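Local coordinates for maltose/maltodextrin-binding protein (Thermus thermophilus, PDB 2GH9), which binds maltotriose as a periplasmic maltose/maltodextrin-binding protein, probably delivering the sugar to an uptake transporter, at residues 61-73 and 334-346. Numbering follows the deposited sequence.
Sequences TVPHDWVGEMAQA and PMPNIPEMGKVWG. With GLC (alpha-D-glucopyranose), chain B.
Residues 64-72, running into and along helix 67-72, lie against 335-342, which leads toward helix 341-357, D65 nearest N337 (CA to CA 4.0 Å) and E69 nearest P339, and the backbone bond G68 N to N337 O (2.9 Å) ties the two. In this periplasmic binding protein fold, the contact illustrates how distant parts of a chain are locked together to shape one end of a sugar site. D65 grips the glucose with both carboxylate oxygens: OD1 accepts from GLC O2 and OD2 from GLC O3, each at 2.6 Å. With CG tucked between its backbone N and carbonyl carbon (chi1 65°), the carboxylate turns to the sugar, while OD2 also takes a weak bond from W345 NE1 at the indole edge, the two planes 83° apart. The W345 ring is sandwiched, with M341 CE over the centre of one face and GLC C4 offset toward the rim of the other. From 61-73, W66 NE1 donates to GLC O3 in its own ring plane, and P63 CD sits over the centre of one face of that indole. Alongside the D65 carboxylate, the M335 chain bends at its last torsion so that CE sits 3.4 Å from D65 OD1 and also approaches GLC O2. A water accepts from E69 N and lies within hydrogen-bonding distance of I338 O, and Q72 lays its amide against the P339 ring. N337 ND2 is held by A98 O and T100 O. H64, whose ND1 is held by V268 N, points NE2 at M335 O (2.7 Å); M335 O lies close to the imidazole plane, while NE2 stands 36° above the plane of that carbonyl, not on a lone pair.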
loop_
_atom_site.group_PDB
_atom_site.type_symbol
_atom_site.label_atom_id
_atom_site.label_comp_id
_atom_site.label_asym_id
_atom_site.label_seq_id
_atom_site.Cartn_x
_atom_site.Cartn_y
_atom_site.Cartn_z
ATOM N N THR A 61 -11.409 -1.656 1.847
ATOM C CA THR A 61 -10.892 -2.600 0.866
ATOM C C THR A 61 -9.741 -3.391 1.498
ATOM O O THR A 61 -9.239 -3.040 2.578
ATOM C CB THR A 61 -10.327 -1.851 -0.358
ATOM O OG1 THR A 61 -9.544 -0.721 0.086
ATOM C CG2 THR A 61 -11.486 -1.378 -1.289
ATOM N N VAL A 62 -9.313 -4.448 0.820
ATOM C CA VAL A 62 -8.094 -5.154 1.192
ATOM C C VAL A 62 -7.018 -4.939 0.136
ATOM O O VAL A 62 -7.329 -4.813 -1.044
ATOM C CB VAL A 62 -8.323 -6.704 1.347
ATOM C CG1 VAL A 62 -9.365 -7.009 2.447
ATOM C CG2 VAL A 62 -8.688 -7.382 -0.043
ATOM N N PRO A 63 -5.735 -4.942 0.552
ATOM C CA PRO A 63 -4.640 -4.911 -0.410
ATOM C C PRO A 63 -4.490 -6.290 -1.020
ATOM O O PRO A 63 -4.752 -7.300 -0.362
ATOM C CB PRO A 63 -3.414 -4.563 0.452
ATOM C CG PRO A 63 -3.747 -5.159 1.771
ATOM C CD PRO A 63 -5.242 -5.017 1.933
ATOM N N HIS A 64 -4.088 -6.332 -2.272
ATOM C CA HIS A 64 -4.008 -7.594 -3.002
ATOM C C HIS A 64 -2.999 -8.615 -2.502
ATOM O O HIS A 64 -3.120 -9.794 -2.826
ATOM C CB HIS A 64 -3.788 -7.331 -4.476
ATOM C CG HIS A 64 -2.372 -7.004 -4.852
ATOM N ND1 HIS A 64 -1.921 -5.710 -4.997
ATOM C CD2 HIS A 64 -1.329 -7.809 -5.182
ATOM C CE1 HIS A 64 -0.658 -5.734 -5.396
ATOM N NE2 HIS A 64 -0.270 -6.995 -5.505
ATOM N N ASP A 65 -2.005 -8.190 -1.713
ATOM C CA ASP A 65 -1.044 -9.168 -1.193
ATOM C C ASP A 65 -1.715 -10.173 -0.246
ATOM O O ASP A 65 -1.222 -11.285 -0.066
ATOM C CB ASP A 65 0.189 -8.491 -0.569
ATOM C CG ASP A 65 -0.135 -7.684 0.641
ATOM O OD1 ASP A 65 -0.854 -6.636 0.513
ATOM O OD2 ASP A 65 0.346 -8.088 1.723
ATOM N N TRP A 66 -2.855 -9.796 0.327
ATOM C CA TRP A 66 -3.633 -10.678 1.202
ATOM C C TRP A 66 -4.413 -11.809 0.479
ATOM O O TRP A 66 -4.914 -12.715 1.151
ATOM C CB TRP A 66 -4.672 -9.861 1.957
ATOM C CG TRP A 66 -4.161 -8.857 2.915
ATOM C CD1 TRP A 66 -2.850 -8.539 3.175
ATOM C CD2 TRP A 66 -4.954 -8.011 3.746
ATOM N NE1 TRP A 66 -2.790 -7.560 4.129
ATOM C CE2 TRP A 66 -4.065 -7.220 4.505
ATOM C CE3 TRP A 66 -6.333 -7.854 3.943
ATOM C CZ2 TRP A 66 -4.509 -6.268 5.424
ATOM C CZ3 TRP A 66 -6.779 -6.906 4.855
ATOM C CH2 TRP A 66 -5.869 -6.131 5.596
ATOM N N VAL A 67 -4.508 -11.757 -0.853
ATOM C CA VAL A 67 -5.459 -12.592 -1.618
ATOM C C VAL A 67 -5.173 -14.098 -1.535
ATOM O O VAL A 67 -6.081 -14.882 -1.189
ATOM C CB VAL A 67 -5.625 -12.097 -3.092
ATOM C CG1 VAL A 67 -6.278 -13.158 -4.012
ATOM C CG2 VAL A 67 -6.461 -10.822 -3.107
ATOM N N GLY A 68 -3.931 -14.491 -1.802
ATOM C CA GLY A 68 -3.524 -15.898 -1.718
ATOM C C GLY A 68 -3.781 -16.539 -0.366
ATOM O O GLY A 68 -4.377 -17.596 -0.312
ATOM N N GLU A 69 -3.343 -15.903 0.725
ATOM C CA GLU A 69 -3.588 -16.413 2.072
ATOM C C GLU A 69 -5.074 -16.502 2.436
ATOM O O GLU A 69 -5.507 -17.469 3.078
ATOM C CB GLU A 69 -2.870 -15.554 3.108
ATOM C CG GLU A 69 -3.048 -16.002 4.533
ATOM C CD GLU A 69 -2.380 -15.106 5.527
ATOM O OE1 GLU A 69 -1.646 -14.169 5.117
ATOM O OE2 GLU A 69 -2.584 -15.345 6.731
ATOM N N MET A 70 -5.840 -15.470 2.080
ATOM C CA MET A 70 -7.267 -15.455 2.356
ATOM C C MET A 70 -8.032 -16.508 1.529
ATOM O O MET A 70 -8.920 -17.189 2.060
ATOM C CB MET A 70 -7.847 -14.056 2.105
ATOM C CG MET A 70 -7.397 -13.032 3.131
ATOM S SD MET A 70 -8.187 -11.427 2.886
ATOM C CE MET A 70 -9.297 -11.340 4.268
ATOM N N ALA A 71 -7.684 -16.613 0.243
ATOM C CA ALA A 71 -8.279 -17.577 -0.665
ATOM C C ALA A 71 -8.023 -19.019 -0.192
ATOM O O ALA A 71 -8.950 -19.854 -0.167
ATOM C CB ALA A 71 -7.767 -17.350 -2.103
ATOM N N GLN A 72 -6.795 -19.298 0.232
ATOM C CA GLN A 72 -6.479 -20.593 0.863
ATOM C C GLN A 72 -7.236 -20.864 2.153
ATOM O O GLN A 72 -7.485 -22.022 2.467
ATOM C CB GLN A 72 -4.989 -20.704 1.160
ATOM C CG GLN A 72 -4.154 -20.993 -0.049
ATOM C CD GLN A 72 -2.818 -21.599 0.316
ATOM O OE1 GLN A 72 -2.271 -21.330 1.400
ATOM N NE2 GLN A 72 -2.278 -22.428 -0.584
ATOM N N ALA A 73 -7.582 -19.821 2.919
ATOM C CA ALA A 73 -8.393 -19.990 4.121
ATOM C C ALA A 73 -9.864 -20.180 3.768
ATOM O O ALA A 73 -10.708 -20.341 4.649
ATOM C CB ALA A 73 -8.227 -18.794 5.065
ATOM N N PRO A 334 4.303 -4.783 -8.760
ATOM C CA PRO A 334 3.219 -5.214 -7.877
ATOM C C PRO A 334 3.709 -6.132 -6.765
ATOM O O PRO A 334 4.556 -7.004 -7.003
ATOM C CB PRO A 334 2.253 -5.993 -8.798
ATOM C CG PRO A 334 2.668 -5.732 -10.174
ATOM C CD PRO A 334 4.121 -5.267 -10.140
ATOM N N MET A 335 3.171 -5.945 -5.565
ATOM C CA MET A 335 3.331 -6.919 -4.513
ATOM C C MET A 335 2.941 -8.320 -5.021
ATOM O O MET A 335 2.021 -8.457 -5.840
ATOM C CB MET A 335 2.451 -6.571 -3.316
ATOM C CG MET A 335 2.995 -5.455 -2.488
ATOM S SD MET A 335 2.069 -5.187 -1.025
ATOM C CE MET A 335 0.529 -4.494 -1.665
ATOM N N PRO A 336 3.623 -9.367 -4.510
ATOM C CA PRO A 336 3.133 -10.703 -4.760
ATOM C C PRO A 336 1.830 -10.925 -4.001
ATOM O O PRO A 336 1.661 -10.399 -2.877
ATOM C CB PRO A 336 4.220 -11.614 -4.160
ATOM C CG PRO A 336 5.396 -10.760 -3.929
ATOM C CD PRO A 336 4.820 -9.381 -3.661
ATOM N N ASN A 337 0.932 -11.710 -4.594
ATOM C CA ASN A 337 -0.311 -12.044 -3.932
ATOM C C ASN A 337 -0.334 -13.479 -3.407
ATOM O O ASN A 337 -1.343 -13.922 -2.908
ATOM C CB ASN A 337 -1.512 -11.737 -4.840
ATOM C CG ASN A 337 -1.874 -12.876 -5.797
ATOM O OD1 ASN A 337 -1.153 -13.868 -5.945
ATOM N ND2 ASN A 337 -3.016 -12.719 -6.455
ATOM N N ILE A 338 0.794 -14.172 -3.489
ATOM C CA ILE A 338 0.872 -15.589 -3.054
ATOM C C ILE A 338 0.793 -15.740 -1.539
ATOM O O ILE A 338 1.135 -14.811 -0.788
ATOM C CB ILE A 338 2.136 -16.305 -3.607
ATOM C CG1 ILE A 338 3.437 -15.606 -3.177
ATOM C CG2 ILE A 338 2.050 -16.397 -5.115
ATOM C CD1 ILE A 338 4.687 -16.406 -3.482
ATOM N N PRO A 339 0.333 -16.912 -1.063
ATOM C CA PRO A 339 0.132 -17.077 0.372
ATOM C C PRO A 339 1.357 -16.784 1.229
ATOM O O PRO A 339 1.226 -16.274 2.340
ATOM C CB PRO A 339 -0.273 -18.551 0.496
ATOM C CG PRO A 339 -0.881 -18.865 -0.809
ATOM C CD PRO A 339 -0.079 -18.112 -1.809
ATOM N N GLU A 340 2.527 -17.112 0.693
ATOM C CA GLU A 340 3.802 -16.991 1.387
ATOM C C GLU A 340 4.205 -15.545 1.707
ATOM O O GLU A 340 4.957 -15.296 2.647
ATOM C CB GLU A 340 4.892 -17.659 0.534
ATOM C CG GLU A 340 4.731 -19.188 0.425
ATOM C CD GLU A 340 3.858 -19.660 -0.742
ATOM O OE1 GLU A 340 3.319 -18.837 -1.514
ATOM O OE2 GLU A 340 3.717 -20.892 -0.887
ATOM N N MET A 341 3.687 -14.587 0.938
ATOM C CA MET A 341 3.935 -13.169 1.226
ATOM C C MET A 341 3.617 -12.821 2.694
ATOM O O MET A 341 4.344 -12.050 3.317
ATOM C CB MET A 341 3.130 -12.276 0.255
ATOM C CG MET A 341 3.682 -10.885 0.084
ATOM S SD MET A 341 5.456 -10.788 -0.250
ATOM C CE MET A 341 6.055 -9.973 1.230
ATOM N N GLY A 342 2.552 -13.399 3.251
ATOM C CA GLY A 342 2.185 -13.177 4.659
ATOM C C GLY A 342 3.281 -13.529 5.668
ATOM O O GLY A 342 3.375 -12.921 6.743
ATOM N N LYS A 343 4.103 -14.516 5.308
ATOM C CA LYS A 343 5.256 -14.939 6.118
ATOM C C LYS A 343 6.448 -13.971 6.063
ATOM O O LYS A 343 7.248 -13.926 6.998
ATOM C CB LYS A 343 5.734 -16.339 5.684
ATOM C CG LYS A 343 4.917 -17.512 6.241
ATOM C CD LYS A 343 3.886 -18.027 5.243
ATOM C CE LYS A 343 3.449 -19.475 5.555
ATOM N NZ LYS A 343 2.414 -19.946 4.564
ATOM N N VAL A 344 6.574 -13.200 4.984
ATOM C CA VAL A 344 7.780 -12.368 4.761
ATOM C C VAL A 344 7.797 -11.066 5.568
ATOM O O VAL A 344 8.826 -10.694 6.114
ATOM C CB VAL A 344 7.984 -12.081 3.266
ATOM C CG1 VAL A 344 9.176 -11.114 3.043
ATOM C CG2 VAL A 344 8.225 -13.397 2.509
ATOM N N TRP A 345 6.651 -10.397 5.669
ATOM C CA TRP A 345 6.583 -9.051 6.241
ATOM C C TRP A 345 7.138 -8.957 7.666
ATOM O O TRP A 345 7.813 -7.983 8.022
ATOM C CB TRP A 345 5.131 -8.549 6.252
ATOM C CG TRP A 345 4.439 -8.440 4.915
ATOM C CD1 TRP A 345 3.300 -9.088 4.532
ATOM C CD2 TRP A 345 4.790 -7.576 3.813
ATOM N NE1 TRP A 345 2.939 -8.712 3.277
ATOM C CE2 TRP A 345 3.826 -7.783 2.804
ATOM C CE3 TRP A 345 5.820 -6.657 3.585
ATOM C CZ2 TRP A 345 3.860 -7.107 1.582
ATOM C CZ3 TRP A 345 5.864 -6.002 2.375
ATOM C CH2 TRP A 345 4.881 -6.228 1.382
ATOM N N GLY A 346 6.816 -9.938 8.500
ATOM C CA GLY A 346 7.236 -9.904 9.905
ATOM C C GLY A 346 8.754 -9.892 10.078
ATOM O O GLY A 346 9.299 -8.922 10.614
HETATM C C1 GLC B . 1.484 -3.606 3.140
HETATM C C2 GLC B . 0.777 -4.925 2.895
HETATM C C3 GLC B . 0.453 -5.606 4.216
HETATM C C4 GLC B . 1.726 -5.724 5.044
HETATM C C5 GLC B . 2.428 -4.371 5.233
HETATM C C6 GLC B . 3.781 -4.477 5.953
HETATM O O2 GLC B . -0.429 -4.714 2.137
HETATM O O3 GLC B . -0.097 -6.897 3.973
HETATM O O4 GLC B . 1.373 -6.293 6.304
HETATM O O5 GLC B . 2.663 -3.776 3.954
HETATM O O6 GLC B . 4.125 -3.196 6.494
HETATM O O HOH W 1 -1.312 -13.700 0.559
#